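Local atomic coordinates of protein SMG-7 (Caenorhabditis elegans, PDB entry 3ZHE), a protein that pairs with SMG-5 through 14-3-3-like domains in a heterodimer required for efficient nonsense-mediated mRNA decay. Residues Glu94-Tyr98 with Ser125-Met129; Tyr98-Ser103 with Gln155-Ile159. One frame throughout, in Å; residues are numbered along the deposited sequence.

Contact 1: residues Glu94-Tyr98 with Ser125-Met129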
loop_
_atom_site.group_PDB
_atom_site.type_symbol
_atom_site.label_atom_id
_atom_site.label_comp_id
_atom_site.label_asym_id
_atom_site.label_seq_id
_atom_site.Cartn_x
_atom_site.Cartn_y
_atom_site.Cartn_z
ATOM N N GLU B 94 -3.232 -13.225 3.589
ATOM C CA GLU B 94 -4.246 -12.205 3.330
ATOM C C GLU B 94 -4.216 -11.093 4.371
ATOM O O GLU B 94 -5.045 -11.060 5.280
ATOM C CB GLU B 94 -5.642 -12.827 3.294
ATOM C CG GLU B 94 -5.835 -13.890 2.232
ATOM C CD GLU B 94 -7.269 -14.366 2.151
ATOM O OE1 GLU B 94 -8.153 -13.691 2.722
ATOM O OE2 GLU B 94 -7.516 -15.416 1.521
ATOM N N ILE B 95 -3.262 -10.180 4.232
ATOM C CA ILE B 95 -3.147 -9.068 5.164
ATOM C C ILE B 95 -4.174 -7.994 4.841
ATOM O O ILE B 95 -4.183 -7.454 3.734
ATOM C CB ILE B 95 -1.745 -8.449 5.142
ATOM C CG1 ILE B 95 -0.692 -9.514 5.441
ATOM C CG2 ILE B 95 -1.651 -7.313 6.148
ATOM C CD1 ILE B 95 -0.885 -10.194 6.780
ATOM N N PRO B 96 -5.050 -7.689 5.811
ATOM C CA PRO B 96 -6.114 -6.692 5.652
ATOM C C PRO B 96 -5.578 -5.319 5.269
ATOM O O PRO B 96 -4.455 -4.972 5.631
ATOM C CB PRO B 96 -6.735 -6.628 7.050
ATOM C CG PRO B 96 -6.460 -7.966 7.644
ATOM C CD PRO B 96 -5.101 -8.345 7.129
ATOM N N ASN B 97 -6.380 -4.553 4.536
ATOM C CA ASN B 97 -6.039 -3.176 4.211
ATOM C C ASN B 97 -6.169 -2.302 5.446
ATOM O O ASN B 97 -7.150 -2.403 6.181
ATOM C CB ASN B 97 -6.951 -2.643 3.107
ATOM C CG ASN B 97 -6.751 -1.160 2.852
ATOM O OD1 ASN B 97 -5.905 -0.768 2.051
ATOM N ND2 ASN B 97 -7.533 -0.329 3.532
ATOM N N TYR B 98 -5.186 -1.437 5.669
ATOM C CA TYR B 98 -5.214 -0.544 6.822
ATOM C C TYR B 98 -5.201 0.929 6.413
ATOM O O TYR B 98 -4.971 1.809 7.243
ATOM C CB TYR B 98 -4.051 -0.849 7.769
ATOM C CG TYR B 98 -4.198 -2.145 8.537
ATOM C CD1 TYR B 98 -4.942 -2.202 9.709
ATOM C CD2 TYR B 98 -3.592 -3.312 8.092
ATOM C CE1 TYR B 98 -5.080 -3.385 10.415
ATOM C CE2 TYR B 98 -3.724 -4.500 8.788
ATOM C CZ TYR B 98 -4.468 -4.531 9.950
ATOM O OH TYR B 98 -4.602 -5.711 10.647
ATOM N N SER B 125 -1.809 -9.486 12.590
ATOM C CA SER B 125 -1.631 -8.642 11.414
ATOM C C SER B 125 -1.558 -7.167 11.788
ATOM O O SER B 125 -0.758 -6.418 11.226
ATOM C CB SER B 125 -2.755 -8.877 10.401
ATOM O OG SER B 125 -4.008 -8.472 10.922
ATOM N N ARG B 126 -2.393 -6.755 12.738
ATOM C CA ARG B 126 -2.397 -5.369 13.196
ATOM C C ARG B 126 -1.055 -4.989 13.818
ATOM O O ARG B 126 -0.401 -4.033 13.377
ATOM C CB ARG B 126 -3.540 -5.128 14.190
ATOM C CG ARG B 126 -3.694 -3.677 14.624
ATOM C CD ARG B 126 -4.989 -3.449 15.393
ATOM N NE ARG B 126 -6.163 -3.840 14.614
ATOM C CZ ARG B 126 -6.772 -3.058 13.729
ATOM N NH1 ARG B 126 -6.319 -1.832 13.499
ATOM N NH2 ARG B 126 -7.833 -3.501 13.068
ATOM N N VAL B 127 -0.642 -5.750 14.830
ATOM C CA VAL B 127 0.626 -5.500 15.511
ATOM C C VAL B 127 1.801 -5.546 14.535
ATOM O O VAL B 127 2.690 -4.692 14.581
ATOM C CB VAL B 127 0.869 -6.511 16.651
ATOM C CG1 VAL B 127 2.217 -6.262 17.309
ATOM C CG2 VAL B 127 -0.248 -6.431 17.681
ATOM N N PHE B 128 1.792 -6.534 13.644
ATOM C CA PHE B 128 2.862 -6.695 12.663
ATOM C C PHE B 128 2.967 -5.502 11.718
ATOM O O PHE B 128 4.040 -4.916 11.566
ATOM C CB PHE B 128 2.675 -7.980 11.854
ATOM C CG PHE B 128 3.635 -8.117 10.709
ATOM C CD1 PHE B 128 4.946 -8.497 10.933
ATOM C CD2 PHE B 128 3.228 -7.864 9.409
ATOM C CE1 PHE B 128 5.832 -8.620 9.884
ATOM C CE2 PHE B 128 4.110 -7.985 8.357
ATOM C CZ PHE B 128 5.414 -8.363 8.595
ATOM N N MET B 129 1.853 -5.156 11.079
ATOM C CA MET B 129 1.825 -4.033 10.151
ATOM C C MET B 129 2.261 -2.740 10.832
ATOM O O MET B 129 3.086 -1.989 10.296
ATOM C CB MET B 129 0.435 -3.876 9.531
ATOM C CG MET B 129 0.407 -4.152 8.038
ATOM S SD MET B 129 1.396 -2.951 7.126
ATOM C CE MET B 129 2.196 -4.008 5.927
#

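Contact 2: residues Tyr98-Ser103 with Gln155-Ile159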
loop_
_atom_site.group_PDB
_atom_site.type_symbol
_atom_site.label_atom_id
_atom_site.label_comp_id
_atom_site.label_asym_id
_atom_site.label_seq_id
_atom_site.Cartn_x
_atom_site.Cartn_y
_atom_site.Cartn_z
ATOM N N TYR B 98 -5.186 -1.437 5.669
ATOM C CA TYR B 98 -5.214 -0.544 6.822
ATOM C C TYR B 98 -5.201 0.929 6.413
ATOM O O TYR B 98 -4.971 1.809 7.243
ATOM C CB TYR B 98 -4.051 -0.849 7.769
ATOM C CG TYR B 98 -4.198 -2.145 8.537
ATOM C CD1 TYR B 98 -4.942 -2.202 9.709
ATOM C CD2 TYR B 98 -3.592 -3.312 8.092
ATOM C CE1 TYR B 98 -5.080 -3.385 10.415
ATOM C CE2 TYR B 98 -3.724 -4.500 8.788
ATOM C CZ TYR B 98 -4.468 -4.531 9.950
ATOM O OH TYR B 98 -4.602 -5.711 10.647
ATOM N N GLY B 99 -5.455 1.189 5.133
ATOM C CA GLY B 99 -5.498 2.547 4.618
ATOM C C GLY B 99 -4.743 2.708 3.312
ATOM O O GLY B 99 -3.601 2.264 3.191
ATOM N N ASN B 100 -5.380 3.349 2.334
ATOM C CA ASN B 100 -4.748 3.597 1.040
ATOM C C ASN B 100 -3.715 4.716 1.092
ATOM O O ASN B 100 -3.059 5.013 0.092
ATOM C CB ASN B 100 -5.792 3.900 -0.034
ATOM C CG ASN B 100 -6.391 2.643 -0.636
ATOM O OD1 ASN B 100 -5.795 1.568 -0.581
ATOM N ND2 ASN B 100 -7.573 2.777 -1.222
ATOM N N ASP B 101 -3.580 5.336 2.258
ATOM C CA ASP B 101 -2.541 6.330 2.470
ATOM C C ASP B 101 -1.212 5.634 2.741
ATOM O O ASP B 101 -0.147 6.235 2.604
ATOM C CB ASP B 101 -2.908 7.258 3.630
ATOM C CG ASP B 101 -3.110 6.511 4.934
ATOM O OD1 ASP B 101 -3.669 5.394 4.905
ATOM O OD2 ASP B 101 -2.708 7.046 5.988
ATOM N N ILE B 102 -1.285 4.362 3.126
ATOM C CA ILE B 102 -0.091 3.557 3.362
ATOM C C ILE B 102 0.660 3.329 2.056
ATOM O O ILE B 102 0.058 2.964 1.044
ATOM C CB ILE B 102 -0.445 2.195 3.996
ATOM C CG1 ILE B 102 -1.035 2.391 5.395
ATOM C CG2 ILE B 102 0.782 1.297 4.065
ATOM C CD1 ILE B 102 -1.399 1.096 6.091
ATOM N N SER B 103 1.972 3.556 2.083
ATOM C CA SER B 103 2.822 3.389 0.906
ATOM C C SER B 103 2.670 2.005 0.283
ATOM O O SER B 103 2.745 0.988 0.974
ATOM C CB SER B 103 4.288 3.650 1.258
ATOM O OG SER B 103 5.138 3.316 0.175
ATOM N N GLN B 155 0.920 6.629 10.570
ATOM C CA GLN B 155 0.217 5.428 10.131
ATOM C C GLN B 155 0.346 4.323 11.177
ATOM O O GLN B 155 -0.655 3.746 11.607
ATOM C CB GLN B 155 0.743 4.955 8.773
ATOM C CG GLN B 155 0.407 5.892 7.620
ATOM C CD GLN B 155 1.055 5.478 6.312
ATOM O OE1 GLN B 155 1.683 4.424 6.221
ATOM N NE2 GLN B 155 0.908 6.314 5.289
ATOM N N SER B 156 1.581 4.056 11.594
ATOM C CA SER B 156 1.870 3.061 12.624
ATOM C C SER B 156 1.075 3.320 13.900
ATOM O O SER B 156 0.491 2.400 14.476
ATOM C CB SER B 156 3.371 3.047 12.934
ATOM O OG SER B 156 3.655 2.326 14.120
ATOM N N CYS B 157 1.056 4.577 14.330
ATOM C CA CYS B 157 0.313 4.985 15.517
ATOM C C CYS B 157 -1.181 4.726 15.353
ATOM O O CYS B 157 -1.848 4.292 16.292
ATOM C CB CYS B 157 0.558 6.466 15.817
ATOM S SG CYS B 157 -0.293 7.087 17.286
ATOM N N ARG B 158 -1.701 4.986 14.157
ATOM C CA ARG B 158 -3.117 4.756 13.884
ATOM C C ARG B 158 -3.463 3.273 13.941
ATOM O O ARG B 158 -4.478 2.889 14.523
ATOM C CB ARG B 158 -3.525 5.334 12.525
ATOM C CG ARG B 158 -5.017 5.197 12.234
ATOM C CD ARG B 158 -5.407 5.780 10.883
ATOM N NE ARG B 158 -4.989 4.938 9.766
ATOM C CZ ARG B 158 -4.146 5.325 8.817
ATOM N NH1 ARG B 158 -3.633 6.548 8.843
ATOM N NH2 ARG B 158 -3.819 4.494 7.837
ATOM N N ILE B 159 -2.616 2.443 13.338
ATOM C CA ILE B 159 -2.872 1.006 13.288
ATOM C C ILE B 159 -2.840 0.388 14.684
ATOM O O ILE B 159 -3.740 -0.364 15.061
ATOM C CB ILE B 159 -1.873 0.266 12.372
ATOM C CG1 ILE B 159 -1.768 0.961 11.013
ATOM C CG2 ILE B 159 -2.285 -1.187 12.199
ATOM C CD1 ILE B 159 -3.102 1.288 10.382
#

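Contact 1: residues Glu94-Tyr98 with Ser125-Met129
The phenol of Tyr98 reaches from the loop to the first turns of helix 122-142, where its OH donates a hydrogen bond to Ser125 OG over 2.8 Å. Ser125 OG is also hydrogen-bonded to Lys122 O, one turn back on the same helix, so the serine hydroxyl links the tyrosine to the helix start. Its chi1 of 65° sets OG between the backbone N and the carbonyl carbon, on the side of the helix that faces the loop.

The inner part of the contact is apolar and largely buried. Ile95 CG2 lies 4.2 Å from Met129 CG, and the same methylene is approached obliquely by Tyr98 CD2, at 4.1 Å. The methionine stem thus packs against both the isoleucine and the ring, while Pro96 CD rests 3.9 Å from Ser125 OG at the border.

Toward solvent the packing is of another kind. The exposed Arg126 side chain leaves the helix with CG anti to the backbone N (chi1 -175°) and bends at chi3, which brings its guanidinium to the Tyr98 ring edge. The two planes stand 88° apart, and CE1 of Tyr98 lies over one guanidinium face, 3.7 Å from Arg126 NH1; this is an edge-on approach and not a cation-pi stack. Arg126 NH1 also makes a weak hydrogen bond to Ile159 O. A phenylalanine in place of Tyr98 would probably leave Ser125 OG without its donor from the loop, and the ring end without its polar tie to the helix.

Behind this layer, Ile95 and Met129 both touch His90 of helix 68-92, and Ile95 also meets Phe37 of helix 37-42. The contact thus holds the loop after helix 68-92 against the beginning of helix 122-142, beside helices 37-42 and 68-92.

Contact 2: residues Tyr98-Ser103 with Gln155-Ile159
A type I beta turn from Gly99 to Ile102, in the loop that leads into helix 104-107, docks on the last turn of helix 146-159, within a predicted TPR repeat. Ile102 N closes the turn on Gly99 O, and the Arg158 guanidinium bonds to Tyr98 O, just before the turn, and to the Asp101 carboxylate within it. Arg158 NH2 donates to Tyr98 O over 3.0 Å in a nearly straight bond (165°), the carbonyl oxygen lying close to the guanidinium plane. The same arginine forms a salt bridge with Asp101: NH1 of Arg158 meets OD2 of Asp101 on its syn side at 3.0 Å, and NH2 adds weak bonds to both carboxylate oxygens. Carboxylate and guanidinium are turned 40° against each other, so the pairing is skewed and not a flat two-pronged one. Asp101 CG lies between the backbone N and the carbonyl carbon (chi1 59°), which brings both carboxylate oxygens to Arg158. At the backbone angles of Gly99 a beta carbon would jam against Tyr98 O, and it would probably also crowd Arg158 NH2 and Asp101 OD1.

Deeper in, the extended Gln155 side chain runs alongside Asp101 and Ile102. Its NE2 lies 2.9 Å from Asp101 O, and its OE1 approaches Ile102 CG1 at 3.5 Å. Ile159 takes up the other end of the contact: its CG2 sits over one face of the Tyr98 ring in a CH-pi contact, 4.2 Å from the centroid, while Ile159 CD1 packs 3.5 Å from Tyr98 CB. The charged groups lie on the solvent side, with the isoleucines and the glutamine more buried.

Gln155 also touches Leu133 of helix 122-142, and Ser156, on the same turn, is hydrogen-bonded to Ala130 O of that helix. Cys157 packs against helix 164-176, leaving the end of helix 146-159 lodged between the two helices and the loop.

How the contacts relate
From the N terminus, the chain leaves helix 68-92 and enters the loop that supplies the first segment of both contacts, with Tyr98 common to the two. Contact 1 closes a loop of 26 residues, when the chain returns through helix 104-107 to the start of helix 122-142. Contact 2 closes a longer one of 51 residues, after the chain has turned into helix 146-159. Their segments alternate along the sequence, so the two closures cross. Their centres lie about 10 Å apart, and Arg126 and Ile159 touch directly between them. Together they fasten one irregular loop across two successive helices.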